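Local coordinates for protein peptidoglycan-N-acetylglucosamine deacetylase BC_1960 (Bacillus cereus, PDB 4L1G) that removes acetyl groups from N-acetylglucosamine residues of peptidoglycan, and also acts on soluble chitin and N-acetylchitooligomers, as a zinc-dependent polysaccharide deacetylase, at residues G108-K119 / T153-A161. Residues are numbered along the deposited sequence; the frame is centred on the assembly and turned at random.
Sequences GENAEKFPNIVK and TEEILNRLA
Thr153 OG1 is hydrogen-bonded to Gln149 O, one turn back, while the methyl CG2 of the same side chain lies against Gly108, 3.8 Å from its N. No hydrogen bond joins segments 108-119 and 153-161; the contact is van der Waals packing, mostly apolar. Gly108 O meets Ile156 CD1 at 3.7 Å. The Glu112 side chain crosses that of Ile156 at about a right angle, Glu112 OE1 lying 3.4 Å from Ile156 CD1, while Glu112 OE2 is hydrogen-bonded to Tyr133 OH. Ala111 CB touches both Ile156 CG2 and Leu157 CD2. At the other end Leu160 is a knob in a hole formed by Ala111, Pro115, Val118 and Lys119: Leu160 CD1 reaches Ala111 O at 3.6 Å, Leu160 CD2 meets Pro115 CB at 3.8 Å, and Lys119 CG lies 3.6 Å from Leu160 O. With chi1 at -178°, Val118 CG1 sits beside its carbonyl carbon and is turned onto Leu160 CB, 3.9 Å away. The chain bends at Phe114, the N-cap of the next helix, so helix 153-161 crosses 108-113 at 36° but 115-119 at -65°. Val118 and Leu157 also touch Leu106 and Ile128 of the parallel sheet, as expected for outer helices packed on the barrel strands of a NodB-type polysaccharide deacetylase.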
# COMPACT_ATOMS: atom_id res chain seq x y z
N GLY A 108 10.43 -6.67 -2.46
CA GLY A 108 10.90 -7.89 -3.08
C GLY A 108 11.81 -8.71 -2.19
O GLY A 108 11.68 -9.94 -2.12
N GLU A 109 12.72 -8.04 -1.49
CA GLU A 109 13.69 -8.73 -0.65
C GLU A 109 13.04 -9.38 0.57
O GLU A 109 13.50 -10.42 1.04
CB GLU A 109 14.81 -7.77 -0.22
CG GLU A 109 14.37 -6.66 0.71
CD GLU A 109 15.46 -5.63 0.96
OE1 GLU A 109 16.58 -5.81 0.43
OE2 GLU A 109 15.20 -4.65 1.68
N ASN A 110 11.98 -8.77 1.08
CA ASN A 110 11.27 -9.31 2.24
C ASN A 110 10.37 -10.48 1.86
O ASN A 110 10.14 -11.38 2.66
CB ASN A 110 10.48 -8.21 2.95
CG ASN A 110 11.37 -7.25 3.69
OD1 ASN A 110 12.53 -7.55 3.97
ND2 ASN A 110 10.84 -6.07 4.02
N ALA A 111 9.87 -10.45 0.63
CA ALA A 111 9.06 -11.54 0.11
C ALA A 111 9.89 -12.81 -0.04
O ALA A 111 9.36 -13.92 0.04
CB ALA A 111 8.43 -11.14 -1.22
N GLU A 112 11.19 -12.65 -0.27
CA GLU A 112 12.10 -13.79 -0.40
C GLU A 112 12.36 -14.45 0.95
O GLU A 112 12.50 -15.68 1.03
CB GLU A 112 13.42 -13.36 -1.03
CG GLU A 112 13.33 -13.04 -2.50
CD GLU A 112 14.66 -12.60 -3.08
OE1 GLU A 112 14.91 -12.86 -4.27
OE2 GLU A 112 15.47 -12.00 -2.33
N LYS A 113 12.44 -13.64 2.00
CA LYS A 113 12.72 -14.14 3.34
C LYS A 113 11.53 -14.88 3.93
O LYS A 113 11.69 -15.90 4.61
CB LYS A 113 13.14 -13.00 4.26
CG LYS A 113 14.39 -12.26 3.81
CD LYS A 113 14.70 -11.09 4.73
CE LYS A 113 15.91 -10.32 4.24
NZ LYS A 113 16.21 -9.14 5.09
N PHE A 114 10.33 -14.36 3.69
CA PHE A 114 9.12 -14.94 4.24
C PHE A 114 8.06 -15.14 3.15
O PHE A 114 7.06 -14.42 3.10
CB PHE A 114 8.56 -14.04 5.34
CG PHE A 114 9.63 -13.31 6.11
CD1 PHE A 114 10.48 -13.99 6.97
CD2 PHE A 114 9.79 -11.94 5.97
CE1 PHE A 114 11.46 -13.32 7.67
CE2 PHE A 114 10.76 -11.26 6.68
CZ PHE A 114 11.60 -11.95 7.52
N PRO A 115 8.29 -16.14 2.27
CA PRO A 115 7.45 -16.37 1.09
C PRO A 115 6.03 -16.81 1.45
O PRO A 115 5.09 -16.47 0.75
CB PRO A 115 8.17 -17.52 0.36
CG PRO A 115 9.52 -17.62 1.00
CD PRO A 115 9.34 -17.16 2.40
N ASN A 116 5.90 -17.56 2.54
CA ASN A 116 4.60 -18.10 2.95
C ASN A 116 3.63 -17.02 3.44
O ASN A 116 2.42 -17.15 3.27
CB ASN A 116 4.78 -19.18 4.01
CG ASN A 116 5.62 -18.71 5.19
OD1 ASN A 116 6.52 -17.88 5.03
ND2 ASN A 116 5.33 -19.24 6.37
N ILE A 117 4.17 -15.97 4.04
CA ILE A 117 3.35 -14.87 4.54
C ILE A 117 2.80 -14.08 3.36
O ILE A 117 1.69 -13.55 3.43
CB ILE A 117 4.15 -13.97 5.50
CG1 ILE A 117 4.69 -14.81 6.66
CG2 ILE A 117 3.30 -12.83 6.02
CD1 ILE A 117 5.44 -14.01 7.70
N VAL A 118 3.57 -14.01 2.28
CA VAL A 118 3.09 -13.42 1.04
C VAL A 118 1.91 -14.23 0.52
O VAL A 118 0.92 -13.67 0.04
CB VAL A 118 4.20 -13.41 -0.04
CG1 VAL A 118 3.69 -12.76 -1.32
CG2 VAL A 118 5.44 -12.70 0.48
N LYS A 119 2.02 -15.56 0.63
CA LYS A 119 0.94 -16.45 0.21
C LYS A 119 -0.30 -16.28 1.09
O LYS A 119 -1.42 -16.36 0.60
CB LYS A 119 1.41 -17.91 0.23
CG LYS A 119 2.50 -18.24 -0.78
CD LYS A 119 2.90 -19.71 -0.70
CE LYS A 119 3.94 -20.06 -1.76
NZ LYS A 119 4.38 -21.49 -1.66
N THR A 153 10.95 -7.60 -8.56
CA THR A 153 9.93 -7.71 -7.53
C THR A 153 8.66 -8.33 -8.11
O THR A 153 8.00 -9.14 -7.46
CB THR A 153 9.60 -6.34 -6.92
OG1 THR A 153 10.80 -5.74 -6.42
CG2 THR A 153 8.59 -6.47 -5.78
N GLU A 154 8.32 -7.94 -9.33
CA GLU A 154 7.14 -8.45 -10.00
C GLU A 154 7.23 -9.97 -10.18
O GLU A 154 6.25 -10.69 -9.95
CB GLU A 154 6.95 -7.77 -11.36
CG GLU A 154 5.59 -7.98 -12.00
CD GLU A 154 4.55 -6.98 -11.54
OE1 GLU A 154 3.56 -6.78 -12.27
OE2 GLU A 154 4.71 -6.39 -10.45
N GLU A 155 8.40 -10.45 -10.60
CA GLU A 155 8.63 -11.88 -10.80
C GLU A 155 8.47 -12.66 -9.50
O GLU A 155 7.84 -13.71 -9.48
CB GLU A 155 10.02 -12.13 -11.38
CG GLU A 155 10.19 -11.67 -12.82
CD GLU A 155 11.63 -11.78 -13.30
OE1 GLU A 155 12.52 -12.10 -12.47
OE2 GLU A 155 11.88 -11.56 -14.50
N ILE A 156 9.05 -12.12 -8.43
CA ILE A 156 8.97 -12.75 -7.12
C ILE A 156 7.52 -12.86 -6.64
O ILE A 156 7.07 -13.92 -6.21
CB ILE A 156 9.80 -11.98 -6.09
CG1 ILE A 156 11.30 -12.11 -6.41
CG2 ILE A 156 9.51 -12.47 -4.67
CD1 ILE A 156 12.19 -11.21 -5.57
N LEU A 157 6.79 -11.75 -6.74
CA LEU A 157 5.41 -11.70 -6.27
C LEU A 157 4.48 -12.52 -7.15
O LEU A 157 3.53 -13.12 -6.66
CB LEU A 157 4.93 -10.25 -6.18
CG LEU A 157 5.69 -9.38 -5.17
CD1 LEU A 157 5.17 -7.95 -5.17
CD2 LEU A 157 5.60 -9.99 -3.78
N ASN A 158 4.74 -12.54 -8.45
CA ASN A 158 3.96 -13.35 -9.38
C ASN A 158 4.05 -14.82 -9.03
O ASN A 158 3.05 -15.54 -9.05
CB ASN A 158 4.42 -13.12 -10.82
CG ASN A 158 3.62 -13.93 -11.82
OD1 ASN A 158 2.40 -14.00 -11.74
ND2 ASN A 158 4.32 -14.57 -12.76
N ARG A 159 5.25 -15.27 -8.69
CA ARG A 159 5.49 -16.67 -8.36
C ARG A 159 4.81 -17.06 -7.05
O ARG A 159 4.30 -18.18 -6.92
CB ARG A 159 7.00 -16.93 -8.28
CG ARG A 159 7.37 -18.38 -8.02
CD ARG A 159 8.88 -18.58 -8.12
NE ARG A 159 9.61 -17.62 -7.30
CZ ARG A 159 9.88 -17.79 -6.01
NH1 ARG A 159 9.47 -18.89 -5.38
NH2 ARG A 159 10.55 -16.86 -5.34
N LEU A 160 4.78 -16.14 -6.10
CA LEU A 160 4.22 -16.42 -4.78
C LEU A 160 2.72 -16.19 -4.71
O LEU A 160 1.99 -16.96 -4.08
CB LEU A 160 4.93 -15.59 -3.71
CG LEU A 160 6.42 -15.87 -3.50
CD1 LEU A 160 7.02 -14.92 -2.48
CD2 LEU A 160 6.62 -17.32 -3.08
N ALA A 161 2.25 -15.12 -5.35
CA ALA A 161 0.84 -14.72 -5.24
C ALA A 161 -0.03 -15.30 -6.35
O ALA A 161 -1.24 -15.44 -6.19
CB ALA A 161 0.72 -13.20 -5.20